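Local structure of regulatory protein of LacI family (Chloroflexus aggregans, 3BBL) at residues L27-R32 with P242-G247; D54-L59 with D77-F82; N141-G146 with G222-P227. The protein is a LacI-family protein that probably regulates transcription, its modelled part having the periplasmic binding protein-like fold that in relatives binds a small-molecule effector. All blocks are in the same frame, centred on the assembly; numbering follows the deposited sequence.

Contact 1 (L27-R32 with P242-G247); sequences LSSMVR and PIAEAG
S29 and M30 on helix 23-36 meet A244 and G247 at the start of helix 243-258. Both helices pack in the N-terminal subdomain of the periplasmic binding protein-like fold. The sequence crosses into the other subdomain and returns between them, so this contact joins parts of the chain far apart in sequence. The short helix segments run roughly parallel, at 36°, with their axes 7.8 Å apart. G247 has no side chain, so bare backbone faces the other helix here, in keeping with the close approach.

S29 carries the polar link. Its CB bond points at the other helix. Its OG stands trans to the backbone N (chi1 177°), and this swings the hydroxyl across the gap. S29 OG donates to A244 O at 2.6 Å. The hydroxyl approaches the carbonyl from its side, with a C=O...OG angle of 125°, and somewhat out of the carbonyl plane. S29 CB also rests against the same oxygen, at 3.5 Å from A244 O. The methyl of A244 is a looser neighbour, with A244 CB 4.1 Å from S29 OG.

Beyond the two segments, S29 touches R248, one turn after A244, and M30 touches I251. I243 packs on Q25 and F26, and also on F93 of strand 90-93. S28 OG is hydrogen-bonded to D24 O and to W11 NE1 of the second subunit, so helix 23-36 also takes part in the dimer interface.

M30 is a selenomethionine and is buried. Its chain bends at the last torsion. Only its CG meets the other segment: M30 CG lies 3.4 Å from G247 O and 3.8 Å from G247 CA.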
ATOM      1  N   LEU A  27      -8.837   1.699   6.639  1.00 27.10           N
ATOM      2  CA  LEU A  27      -9.096   0.753   7.713  1.00 27.77           C
ATOM      3  C   LEU A  27      -8.426   1.143   9.029  1.00 29.29           C
ATOM      4  O   LEU A  27      -9.046   1.054  10.094  1.00 30.19           O
ATOM      5  CB  LEU A  27      -8.671  -0.657   7.298  1.00 25.20           C
ATOM      6  CG  LEU A  27      -8.969  -1.780   8.301  1.00 26.04           C
ATOM      7  CD1 LEU A  27     -10.459  -1.817   8.646  1.00 22.36           C
ATOM      8  CD2 LEU A  27      -8.528  -3.103   7.713  1.00 22.99           C
ATOM      9  N   SER A  28      -7.171   1.577   8.969  1.00 29.44           N
ATOM     10  CA  SER A  28      -6.476   1.983  10.189  1.00 29.59           C
ATOM     11  C   SER A  28      -7.280   3.080  10.864  1.00 28.32           C
ATOM     12  O   SER A  28      -7.530   3.037  12.066  1.00 28.82           O
ATOM     13  CB  SER A  28      -5.071   2.503   9.875  1.00 28.83           C
ATOM     14  OG  SER A  28      -4.237   1.459   9.417  1.00 30.60           O
ATOM     15  N   SER A  29      -7.690   4.057  10.071  1.00 26.32           N
ATOM     16  CA  SER A  29      -8.473   5.170  10.570  1.00 25.38           C
ATOM     17  C   SER A  29      -9.793   4.711  11.188  1.00 25.52           C
ATOM     18  O   SER A  29     -10.177   5.191  12.252  1.00 25.70           O
ATOM     19  CB  SER A  29      -8.742   6.163   9.441  1.00 24.52           C
ATOM     20  OG  SER A  29      -9.567   7.218   9.880  1.00 26.31           O
HETATM   21  N   MSE A  30     -10.492   3.788  10.528  1.00 24.99           N
HETATM   22  CA  MSE A  30     -11.756   3.298  11.069  1.00 25.45           C
HETATM   23  C   MSE A  30     -11.530   2.536  12.374  1.00 26.92           C
HETATM   24  O   MSE A  30     -12.244   2.747  13.355  1.00 26.39           O
HETATM   25  CB  MSE A  30     -12.493   2.409  10.057  1.00 22.94           C
HETATM   26  CG  MSE A  30     -13.029   3.201   8.897  1.00 21.65           C
HETATM   27 SE   MSE A  30     -14.516   2.322   7.919  1.00 25.46          SE
HETATM   28  CE  MSE A  30     -13.517   0.767   7.338  1.00 16.65           C
ATOM     29  N   VAL A  31     -10.524   1.668  12.391  1.00 28.53           N
ATOM     30  CA  VAL A  31     -10.226   0.887  13.580  1.00 29.06           C
ATOM     31  C   VAL A  31      -9.951   1.762  14.793  1.00 31.15           C
ATOM     32  O   VAL A  31     -10.430   1.478  15.885  1.00 32.39           O
ATOM     33  CB  VAL A  31      -9.024  -0.040  13.345  1.00 28.90           C
ATOM     34  CG1 VAL A  31      -8.567  -0.659  14.665  1.00 27.07           C
ATOM     35  CG2 VAL A  31      -9.408  -1.131  12.360  1.00 27.17           C
ATOM     36  N   ARG A  32      -9.187   2.829  14.604  1.00 33.70           N
ATOM     37  CA  ARG A  32      -8.861   3.725  15.710  1.00 36.19           C
ATOM     38  C   ARG A  32     -10.044   4.570  16.149  1.00 37.67           C
ATOM     39  O   ARG A  32     -10.202   4.859  17.329  1.00 37.92           O
ATOM     40  CB  ARG A  32      -7.697   4.635  15.328  1.00 36.48           C
ATOM     41  CG  ARG A  32      -6.411   3.878  15.124  1.00 38.48           C
ATOM     42  CD  ARG A  32      -5.219   4.808  15.086  1.00 40.95           C
ATOM     43  NE  ARG A  32      -4.084   4.158  15.725  1.00 44.55           N
ATOM     44  CZ  ARG A  32      -3.959   3.997  17.039  1.00 44.65           C
ATOM     45  NH1 ARG A  32      -4.888   4.450  17.867  1.00 46.18           N
ATOM     46  NH2 ARG A  32      -2.919   3.341  17.525  1.00 46.87           N
ATOM     47  N   PRO A 242      -8.644  12.756   1.139  1.00 23.29           N
ATOM     48  CA  PRO A 242      -8.548  12.591   2.594  1.00 23.50           C
ATOM     49  C   PRO A 242      -9.178  11.262   3.032  1.00 24.17           C
ATOM     50  O   PRO A 242     -10.269  11.225   3.602  1.00 23.33           O
ATOM     51  CB  PRO A 242      -9.295  13.809   3.107  1.00 22.76           C
ATOM     52  CG  PRO A 242     -10.414  13.925   2.111  1.00 22.44           C
ATOM     53  CD  PRO A 242      -9.732  13.685   0.781  1.00 22.94           C
ATOM     54  N   ILE A 243      -8.471  10.173   2.750  1.00 24.21           N
ATOM     55  CA  ILE A 243      -8.939   8.833   3.064  1.00 25.83           C
ATOM     56  C   ILE A 243      -9.091   8.573   4.558  1.00 26.96           C
ATOM     57  O   ILE A 243     -10.053   7.929   4.974  1.00 27.09           O
ATOM     58  CB  ILE A 243      -7.997   7.769   2.442  1.00 25.40           C
ATOM     59  CG1 ILE A 243      -7.881   8.015   0.932  1.00 24.75           C
ATOM     60  CG2 ILE A 243      -8.519   6.354   2.720  1.00 22.87           C
ATOM     61  CD1 ILE A 243      -9.226   8.127   0.219  1.00 22.83           C
ATOM     62  N   ALA A 244      -8.157   9.071   5.362  1.00 27.25           N
ATOM     63  CA  ALA A 244      -8.249   8.866   6.803  1.00 29.17           C
ATOM     64  C   ALA A 244      -9.499   9.560   7.340  1.00 29.18           C
ATOM     65  O   ALA A 244     -10.275   8.964   8.084  1.00 27.82           O
ATOM     66  CB  ALA A 244      -7.001   9.404   7.502  1.00 27.32           C
ATOM     67  N   GLU A 245      -9.700  10.814   6.944  1.00 30.56           N
ATOM     68  CA  GLU A 245     -10.864  11.566   7.396  1.00 32.30           C
ATOM     69  C   GLU A 245     -12.154  10.882   6.951  1.00 32.25           C
ATOM     70  O   GLU A 245     -13.127  10.815   7.701  1.00 34.09           O
ATOM     71  CB  GLU A 245     -10.813  13.004   6.871  1.00 33.61           C
ATOM     72  CG  GLU A 245     -12.056  13.820   7.201  1.00 40.91           C
ATOM     73  CD  GLU A 245     -11.957  15.286   6.773  1.00 46.22           C
ATOM     74  OE1 GLU A 245     -11.353  15.566   5.707  1.00 48.28           O
ATOM     75  OE2 GLU A 245     -12.499  16.160   7.496  1.00 47.85           O
ATOM     76  N   ALA A 246     -12.161  10.366   5.729  1.00 31.00           N
ATOM     77  CA  ALA A 246     -13.333   9.682   5.219  1.00 30.53           C
ATOM     78  C   ALA A 246     -13.621   8.450   6.076  1.00 30.93           C
ATOM     79  O   ALA A 246     -14.775   8.106   6.327  1.00 29.09           O
ATOM     80  CB  ALA A 246     -13.109   9.275   3.767  1.00 29.71           C
ATOM     81  N   GLY A 247     -12.562   7.787   6.520  1.00 30.78           N
ATOM     82  CA  GLY A 247     -12.727   6.611   7.348  1.00 32.70           C
ATOM     83  C   GLY A 247     -13.372   7.001   8.660  1.00 33.98           C
ATOM     84  O   GLY A 247     -14.328   6.384   9.104  1.00 33.89           O
TER

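Contact 2 (D54-L59 with D77-F82)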
ATOM      1  N   ASP A  54     -24.938 -13.077   0.116  1.00 49.47           N
ATOM      2  CA  ASP A  54     -25.117 -14.086   1.150  1.00 49.66           C
ATOM      3  C   ASP A  54     -24.432 -13.735   2.459  1.00 48.08           C
ATOM      4  O   ASP A  54     -25.052 -13.772   3.522  1.00 46.27           O
ATOM      5  CB  ASP A  54     -24.605 -15.434   0.652  1.00 51.64           C
ATOM      6  CG  ASP A  54     -25.685 -16.244  -0.026  1.00 53.30           C
ATOM      7  OD1 ASP A  54     -26.660 -15.639  -0.523  1.00 53.49           O
ATOM      8  OD2 ASP A  54     -25.554 -17.486  -0.065  1.00 55.55           O
ATOM      9  N   ILE A  55     -23.152 -13.391   2.374  1.00 46.85           N
ATOM     10  CA  ILE A  55     -22.372 -13.039   3.548  1.00 45.31           C
ATOM     11  C   ILE A  55     -23.017 -11.899   4.345  1.00 43.76           C
ATOM     12  O   ILE A  55     -22.956 -11.891   5.576  1.00 43.04           O
ATOM     13  CB  ILE A  55     -20.928 -12.671   3.141  1.00 46.10           C
ATOM     14  CG1 ILE A  55     -20.114 -12.273   4.374  1.00 46.71           C
ATOM     15  CG2 ILE A  55     -20.954 -11.569   2.102  1.00 47.05           C
ATOM     16  CD1 ILE A  55     -19.916 -13.390   5.379  1.00 47.89           C
ATOM     17  N   TYR A  56     -23.635 -10.942   3.658  1.00 42.37           N
ATOM     18  CA  TYR A  56     -24.292  -9.843   4.362  1.00 42.76           C
ATOM     19  C   TYR A  56     -25.511 -10.392   5.095  1.00 43.18           C
ATOM     20  O   TYR A  56     -25.775 -10.040   6.244  1.00 41.93           O
ATOM     21  CB  TYR A  56     -24.741  -8.743   3.391  1.00 41.62           C
ATOM     22  CG  TYR A  56     -23.617  -7.861   2.891  1.00 40.49           C
ATOM     23  CD1 TYR A  56     -22.870  -8.218   1.770  1.00 39.37           C
ATOM     24  CD2 TYR A  56     -23.287  -6.675   3.554  1.00 38.73           C
ATOM     25  CE1 TYR A  56     -21.825  -7.423   1.322  1.00 37.16           C
ATOM     26  CE2 TYR A  56     -22.242  -5.878   3.116  1.00 38.21           C
ATOM     27  CZ  TYR A  56     -21.512  -6.258   1.998  1.00 38.55           C
ATOM     28  OH  TYR A  56     -20.458  -5.480   1.565  1.00 37.81           O
ATOM     29  N   ARG A  57     -26.239 -11.262   4.406  1.00 44.77           N
ATOM     30  CA  ARG A  57     -27.436 -11.898   4.942  1.00 45.86           C
ATOM     31  C   ARG A  57     -27.076 -12.671   6.218  1.00 45.69           C
ATOM     32  O   ARG A  57     -27.780 -12.596   7.226  1.00 45.14           O
ATOM     33  CB  ARG A  57     -28.013 -12.853   3.889  1.00 46.51           C
ATOM     34  CG  ARG A  57     -29.482 -13.179   4.059  1.00 47.44           C
ATOM     35  CD  ARG A  57     -29.847 -14.468   3.325  1.00 49.77           C
ATOM     36  NE  ARG A  57     -29.652 -14.400   1.876  1.00 50.95           N
ATOM     37  CZ  ARG A  57     -30.382 -13.656   1.051  1.00 51.31           C
ATOM     38  NH1 ARG A  57     -31.366 -12.903   1.523  1.00 50.88           N
ATOM     39  NH2 ARG A  57     -30.132 -13.676  -0.250  1.00 50.78           N
ATOM     40  N   ASP A  58     -25.965 -13.400   6.170  1.00 45.56           N
ATOM     41  CA  ASP A  58     -25.498 -14.188   7.304  1.00 45.31           C
ATOM     42  C   ASP A  58     -25.102 -13.333   8.499  1.00 45.93           C
ATOM     43  O   ASP A  58     -25.515 -13.599   9.625  1.00 46.45           O
ATOM     44  CB  ASP A  58     -24.296 -15.038   6.895  1.00 46.39           C
ATOM     45  CG  ASP A  58     -24.646 -16.086   5.865  1.00 48.55           C
ATOM     46  OD1 ASP A  58     -25.434 -15.782   4.948  1.00 51.05           O
ATOM     47  OD2 ASP A  58     -24.124 -17.214   5.962  1.00 49.30           O
ATOM     48  N   LEU A  59     -24.297 -12.303   8.255  1.00 46.18           N
ATOM     49  CA  LEU A  59     -23.831 -11.442   9.334  1.00 46.07           C
ATOM     50  C   LEU A  59     -24.943 -10.691  10.052  1.00 46.57           C
ATOM     51  O   LEU A  59     -24.838 -10.412  11.250  1.00 45.87           O
ATOM     52  CB  LEU A  59     -22.777 -10.461   8.811  1.00 44.58           C
ATOM     53  CG  LEU A  59     -21.450 -11.116   8.407  1.00 43.84           C
ATOM     54  CD1 LEU A  59     -20.506 -10.082   7.826  1.00 41.20           C
ATOM     55  CD2 LEU A  59     -20.830 -11.789   9.615  1.00 41.21           C
ATOM     56  N   ASP A  77     -25.635  -0.477  -6.941  1.00 46.62           N
ATOM     57  CA  ASP A  77     -24.885  -1.477  -6.206  1.00 44.82           C
ATOM     58  C   ASP A  77     -25.844  -2.440  -5.505  1.00 43.28           C
ATOM     59  O   ASP A  77     -26.667  -2.029  -4.682  1.00 41.07           O
ATOM     60  CB  ASP A  77     -23.977  -0.805  -5.173  1.00 44.78           C
ATOM     61  CG  ASP A  77     -22.813  -1.690  -4.761  1.00 45.37           C
ATOM     62  OD1 ASP A  77     -21.722  -1.564  -5.361  1.00 44.84           O
ATOM     63  OD2 ASP A  77     -22.993  -2.523  -3.846  1.00 45.77           O
ATOM     64  N   PRO A  78     -25.752  -3.740  -5.829  1.00 42.23           N
ATOM     65  CA  PRO A  78     -26.633  -4.731  -5.203  1.00 42.23           C
ATOM     66  C   PRO A  78     -26.555  -4.751  -3.666  1.00 41.96           C
ATOM     67  O   PRO A  78     -27.560  -4.968  -2.987  1.00 42.25           O
ATOM     68  CB  PRO A  78     -26.187  -6.048  -5.848  1.00 41.73           C
ATOM     69  CG  PRO A  78     -24.750  -5.799  -6.198  1.00 42.46           C
ATOM     70  CD  PRO A  78     -24.781  -4.388  -6.729  1.00 42.10           C
ATOM     71  N   ARG A  79     -25.368  -4.514  -3.119  1.00 40.49           N
ATOM     72  CA  ARG A  79     -25.198  -4.500  -1.670  1.00 39.44           C
ATOM     73  C   ARG A  79     -26.002  -3.359  -1.045  1.00 39.27           C
ATOM     74  O   ARG A  79     -26.603  -3.520   0.015  1.00 38.52           O
ATOM     75  CB  ARG A  79     -23.719  -4.339  -1.307  1.00 38.28           C
ATOM     76  CG  ARG A  79     -22.814  -5.480  -1.760  1.00 36.65           C
ATOM     77  CD  ARG A  79     -21.355  -5.094  -1.598  1.00 35.20           C
ATOM     78  NE  ARG A  79     -21.047  -3.880  -2.359  1.00 35.92           N
ATOM     79  CZ  ARG A  79     -19.911  -3.194  -2.255  1.00 35.25           C
ATOM     80  NH1 ARG A  79     -18.963  -3.600  -1.419  1.00 34.88           N
ATOM     81  NH2 ARG A  79     -19.728  -2.098  -2.978  1.00 31.92           N
ATOM     82  N   VAL A  80     -26.008  -2.207  -1.706  1.00 39.94           N
ATOM     83  CA  VAL A  80     -26.739  -1.043  -1.213  1.00 41.05           C
ATOM     84  C   VAL A  80     -28.243  -1.284  -1.301  1.00 43.59           C
ATOM     85  O   VAL A  80     -29.003  -0.908  -0.407  1.00 43.91           O
ATOM     86  CB  VAL A  80     -26.384   0.218  -2.033  1.00 39.58           C
ATOM     87  CG1 VAL A  80     -27.243   1.401  -1.587  1.00 38.06           C
ATOM     88  CG2 VAL A  80     -24.903   0.538  -1.868  1.00 38.51           C
ATOM     89  N   GLN A  81     -28.656  -1.914  -2.393  1.00 45.44           N
ATOM     90  CA  GLN A  81     -30.055  -2.228  -2.640  1.00 47.65           C
ATOM     91  C   GLN A  81     -30.547  -3.154  -1.527  1.00 46.98           C
ATOM     92  O   GLN A  81     -31.574  -2.907  -0.892  1.00 45.90           O
ATOM     93  CB  GLN A  81     -30.173  -2.930  -3.993  1.00 50.64           C
ATOM     94  CG  GLN A  81     -31.465  -2.704  -4.742  1.00 55.55           C
ATOM     95  CD  GLN A  81     -31.485  -3.461  -6.059  1.00 59.86           C
ATOM     96  OE1 GLN A  81     -30.563  -3.341  -6.876  1.00 61.05           O
ATOM     97  NE2 GLN A  81     -32.535  -4.249  -6.275  1.00 61.70           N
ATOM     98  N   PHE A  82     -29.788  -4.217  -1.297  1.00 46.28           N
ATOM     99  CA  PHE A  82     -30.117  -5.200  -0.276  1.00 46.47           C
ATOM    100  C   PHE A  82     -30.257  -4.600   1.119  1.00 46.21           C
ATOM    101  O   PHE A  82     -31.317  -4.691   1.733  1.00 47.70           O
ATOM    102  CB  PHE A  82     -29.053  -6.295  -0.262  1.00 47.59           C
ATOM    103  CG  PHE A  82     -29.240  -7.304   0.830  1.00 49.72           C
ATOM    104  CD1 PHE A  82     -30.355  -8.137   0.845  1.00 50.19           C
ATOM    105  CD2 PHE A  82     -28.300  -7.421   1.848  1.00 49.24           C
ATOM    106  CE1 PHE A  82     -30.532  -9.074   1.859  1.00 50.08           C
ATOM    107  CE2 PHE A  82     -28.467  -8.352   2.868  1.00 51.09           C
ATOM    108  CZ  PHE A  82     -29.586  -9.181   2.874  1.00 51.10           C
TER
HETATM  109  O   HOH W   1     -18.671  -6.438   0.006  1.00 25.41           O
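D77 OD2 is gripped twice by R79, the arginine that packs on Y56. The stronger bond comes from R79 NE, 2.8 Å from D77 OD2, in the plane of the guanidinium and on the syn lone pair of the oxygen. The second, from R79 N, is a weak capping bond at 3.2 Å to D77 OD2; D77 is the N-cap of helix 78-85. R79 NH2 reaches D77 OD1 at 3.2 Å, meeting it from above the carboxylate plane. The arginine thus holds the carboxylate side-on with two nitrogens, in a salt bridge.

This fixes the R79 chain beside the Y56 ring. R79 bends at chi3 (-58°), and its CD lies 3.3 Å from Y56 OH, while R79 CG and CD slant past Y56 CE1. Ring and guanidinium planes stand nearly perpendicular, at 84°. Water 1 joins the two polar ends. It is 2.6 Å from Y56 OH and accepts from R79 NH1.

The contact joins helices 54-61 and 78-85 of the N-terminal subdomain. The parallel strand 67-70 lies between them in sequence, in the alternating alpha/beta pattern of this fold. Y56 also meets the rings of F68 and F44.

F82 makes the other half of the contact. It swings its ring across the gap, with CG trans to its backbone N (chi1 175°). F82 CE2 is 3.8 Å from Y56 CB. The R57 side chain crosses that of F82 at about a right angle, with R57 NH1 3.9 Å from F82 CE1.

Contact 3 (N141-G146 with G222-P227); sequences NDRLQG and GFDDAP
The end of strand 219-223 and the loop after it face helix 138-153 through one long arginine, R143. Its guanidinium lies flat on the F223 ring, centres 3.9 Å apart and planes 23° apart. This is a cation-pi stack. The nearest atoms are R143 NE and F223 CE2, at 3.3 Å, with NE shifted toward the ring rim. R143 CD adds a CH-pi contact, 3.9 Å from the centroid of the F223 ring and 6° off its normal. The arginine is extended from CG to NE (chi3 -178°), and this carries its flat end from the helix to the ring.

In the periplasmic binding protein-like fold these elements belong to the C-terminal subdomain. The loop continues toward the crossover strands: D225 is salt-bridged to R240 and R277. N20 touches D224 from the N-terminal subdomain, consistent with a place at the cleft that binds effectors in LacI relatives.

R143 NH1 also makes a weak hydrogen bond to L195 O. A salt bridge joins R143 NH1 to D224 OD2 at 3.5 Å. The placing of that carboxylate is doubtful, because D224 OD2 lies only 2.7 Å from F223 O.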
ATOM      1  N   ASN A 141     -16.546   8.694 -14.093  1.00 30.40           N
ATOM      2  CA  ASN A 141     -17.347   9.773 -14.643  1.00 30.00           C
ATOM      3  C   ASN A 141     -17.251  11.021 -13.789  1.00 29.84           C
ATOM      4  O   ASN A 141     -17.242  12.126 -14.313  1.00 30.11           O
ATOM      5  CB  ASN A 141     -18.804   9.346 -14.777  1.00 29.45           C
ATOM      6  CG  ASN A 141     -18.975   8.185 -15.714  1.00 30.56           C
ATOM      7  OD1 ASN A 141     -18.236   8.052 -16.689  1.00 30.46           O
ATOM      8  ND2 ASN A 141     -19.957   7.336 -15.436  1.00 32.47           N
ATOM      9  N   ASP A 142     -17.175  10.857 -12.473  1.00 30.65           N
ATOM     10  CA  ASP A 142     -17.069  12.023 -11.603  1.00 31.05           C
ATOM     11  C   ASP A 142     -15.785  12.771 -11.904  1.00 28.53           C
ATOM     12  O   ASP A 142     -15.788  13.983 -12.110  1.00 27.22           O
ATOM     13  CB  ASP A 142     -17.073  11.621 -10.125  1.00 37.79           C
ATOM     14  CG  ASP A 142     -18.463  11.380  -9.590  1.00 43.64           C
ATOM     15  OD1 ASP A 142     -18.956  10.238  -9.684  1.00 48.55           O
ATOM     16  OD2 ASP A 142     -19.069  12.342  -9.080  1.00 46.78           O
ATOM     17  N   ARG A 143     -14.687  12.031 -11.935  1.00 25.99           N
ATOM     18  CA  ARG A 143     -13.388  12.622 -12.204  1.00 25.35           C
ATOM     19  C   ARG A 143     -13.290  13.205 -13.612  1.00 23.43           C
ATOM     20  O   ARG A 143     -12.710  14.265 -13.805  1.00 22.44           O
ATOM     21  CB  ARG A 143     -12.297  11.583 -11.963  1.00 24.48           C
ATOM     22  CG  ARG A 143     -12.225  11.155 -10.499  1.00 24.03           C
ATOM     23  CD  ARG A 143     -11.176  10.084 -10.267  1.00 21.49           C
ATOM     24  NE  ARG A 143     -11.154   9.663  -8.880  1.00 22.43           N
ATOM     25  CZ  ARG A 143     -10.386   8.687  -8.407  1.00 23.76           C
ATOM     26  NH1 ARG A 143      -9.565   8.021  -9.206  1.00 22.45           N
ATOM     27  NH2 ARG A 143     -10.444   8.380  -7.125  1.00 22.85           N
ATOM     28  N   LEU A 144     -13.865  12.522 -14.591  1.00 22.62           N
ATOM     29  CA  LEU A 144     -13.839  13.017 -15.953  1.00 23.91           C
ATOM     30  C   LEU A 144     -14.646  14.306 -16.060  1.00 25.42           C
ATOM     31  O   LEU A 144     -14.275  15.225 -16.798  1.00 25.31           O
ATOM     32  CB  LEU A 144     -14.407  11.974 -16.913  1.00 23.43           C
ATOM     33  CG  LEU A 144     -14.528  12.422 -18.372  1.00 23.97           C
ATOM     34  CD1 LEU A 144     -13.197  12.944 -18.880  1.00 20.52           C
ATOM     35  CD2 LEU A 144     -15.005  11.256 -19.216  1.00 22.98           C
ATOM     36  N   GLN A 145     -15.740  14.375 -15.304  1.00 24.85           N
ATOM     37  CA  GLN A 145     -16.620  15.540 -15.310  1.00 25.83           C
ATOM     38  C   GLN A 145     -15.875  16.824 -14.948  1.00 24.02           C
ATOM     39  O   GLN A 145     -16.091  17.868 -15.569  1.00 23.51           O
ATOM     40  CB  GLN A 145     -17.790  15.308 -14.340  1.00 29.97           C
ATOM     41  CG  GLN A 145     -18.886  16.372 -14.358  1.00 35.29           C
ATOM     42  CD  GLN A 145     -19.436  16.631 -15.752  1.00 39.65           C
ATOM     43  OE1 GLN A 145     -19.759  15.697 -16.499  1.00 41.66           O
ATOM     44  NE2 GLN A 145     -19.554  17.907 -16.107  1.00 38.99           N
ATOM     45  N   GLY A 146     -15.001  16.741 -13.950  1.00 20.91           N
ATOM     46  CA  GLY A 146     -14.237  17.907 -13.534  1.00 20.57           C
ATOM     47  C   GLY A 146     -13.382  18.461 -14.661  1.00 20.17           C
ATOM     48  O   GLY A 146     -13.221  19.674 -14.804  1.00 21.03           O
ATOM     49  N   GLY A 222      -1.461  13.232 -11.780  1.00 20.06           N
ATOM     50  CA  GLY A 222      -2.161  11.986 -11.522  1.00 18.93           C
ATOM     51  C   GLY A 222      -3.279  12.143 -10.515  1.00 20.54           C
ATOM     52  O   GLY A 222      -3.718  13.258 -10.216  1.00 18.15           O
ATOM     53  N   PHE A 223      -3.747  11.010  -9.997  1.00 22.48           N
ATOM     54  CA  PHE A 223      -4.823  10.993  -9.009  1.00 23.08           C
ATOM     55  C   PHE A 223      -4.613   9.860  -8.020  1.00 22.51           C
ATOM     56  O   PHE A 223      -4.345   8.724  -8.427  1.00 20.85           O
ATOM     57  CB  PHE A 223      -6.179  10.840  -9.714  1.00 23.91           C
ATOM     58  CG  PHE A 223      -7.333  11.482  -8.982  1.00 24.51           C
ATOM     59  CD1 PHE A 223      -7.910  12.652  -9.466  1.00 23.42           C
ATOM     60  CD2 PHE A 223      -7.855  10.908  -7.819  1.00 24.99           C
ATOM     61  CE1 PHE A 223      -8.998  13.245  -8.811  1.00 24.75           C
ATOM     62  CE2 PHE A 223      -8.940  11.492  -7.156  1.00 25.02           C
ATOM     63  CZ  PHE A 223      -9.512  12.662  -7.654  1.00 23.13           C
ATOM     64  N   ASP A 224      -4.746  10.233  -6.742  1.00 23.62           N
ATOM     65  CA  ASP A 224      -4.624   9.454  -5.491  1.00 27.66           C
ATOM     66  C   ASP A 224      -3.297   9.556  -4.769  1.00 28.09           C
ATOM     67  O   ASP A 224      -3.091   8.880  -3.775  1.00 32.97           O
ATOM     68  CB  ASP A 224      -4.989   7.940  -5.553  1.00 29.95           C
ATOM     69  CG  ASP A 224      -5.723   7.532  -6.783  1.00 34.51           C
ATOM     70  OD1 ASP A 224      -5.276   6.510  -7.335  1.00 34.26           O
ATOM     71  OD2 ASP A 224      -6.709   8.178  -7.196  1.00 41.03           O
ATOM     72  N   ASP A 225      -2.399  10.393  -5.265  1.00 27.22           N
ATOM     73  CA  ASP A 225      -1.120  10.624  -4.609  1.00 25.32           C
ATOM     74  C   ASP A 225      -0.598   9.407  -3.845  1.00 24.31           C
ATOM     75  O   ASP A 225      -0.340   9.463  -2.652  1.00 23.18           O
ATOM     76  CB  ASP A 225      -1.298  11.815  -3.668  1.00 25.51           C
ATOM     77  CG  ASP A 225      -0.003  12.297  -3.075  1.00 26.45           C
ATOM     78  OD1 ASP A 225       1.043  12.077  -3.706  1.00 27.85           O
ATOM     79  OD2 ASP A 225      -0.034  12.911  -1.989  1.00 26.52           O
ATOM     80  N   ALA A 226      -0.475   8.293  -4.549  1.00 23.03           N
ATOM     81  CA  ALA A 226       0.007   7.058  -3.959  1.00 26.09           C
ATOM     82  C   ALA A 226       1.375   7.265  -3.337  1.00 26.81           C
ATOM     83  O   ALA A 226       2.158   8.104  -3.788  1.00 25.62           O
ATOM     84  CB  ALA A 226       0.081   5.978  -5.005  1.00 24.44           C
ATOM     85  N   PRO A 227       1.681   6.502  -2.284  1.00 28.25           N
ATOM     86  CA  PRO A 227       2.983   6.649  -1.636  1.00 29.88           C
ATOM     87  C   PRO A 227       4.095   6.413  -2.641  1.00 31.85           C
ATOM     88  O   PRO A 227       3.988   5.525  -3.488  1.00 34.21           O
ATOM     89  CB  PRO A 227       2.939   5.585  -0.546  1.00 29.45           C
ATOM     90  CG  PRO A 227       2.102   4.516  -1.164  1.00 29.78           C
ATOM     91  CD  PRO A 227       0.974   5.314  -1.781  1.00 28.43           C
TER

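In the fold
Contacts 1 and 2 lie in the N-terminal subdomain, contact 3 in the C-terminal one. No two contacts share a helix or strand, and none touches another; the nearest pair, contacts 1 and 3, come within about 7 Å between nearest atoms. Contacts 2 and 3 are buried, while contact 1 is only partly so and borders the dimer interface. Contact 1 sets helix backbone (A244 O, G247) against a serine hydroxyl and a selenomethionine. Contact 2 spans wider-spaced helices with large side chains and a water. Contact 3 joins a helix to a strand end by charge on an aromatic face. In sequence, contacts 2 and 3 follow one another inside the loop that contact 1 closes.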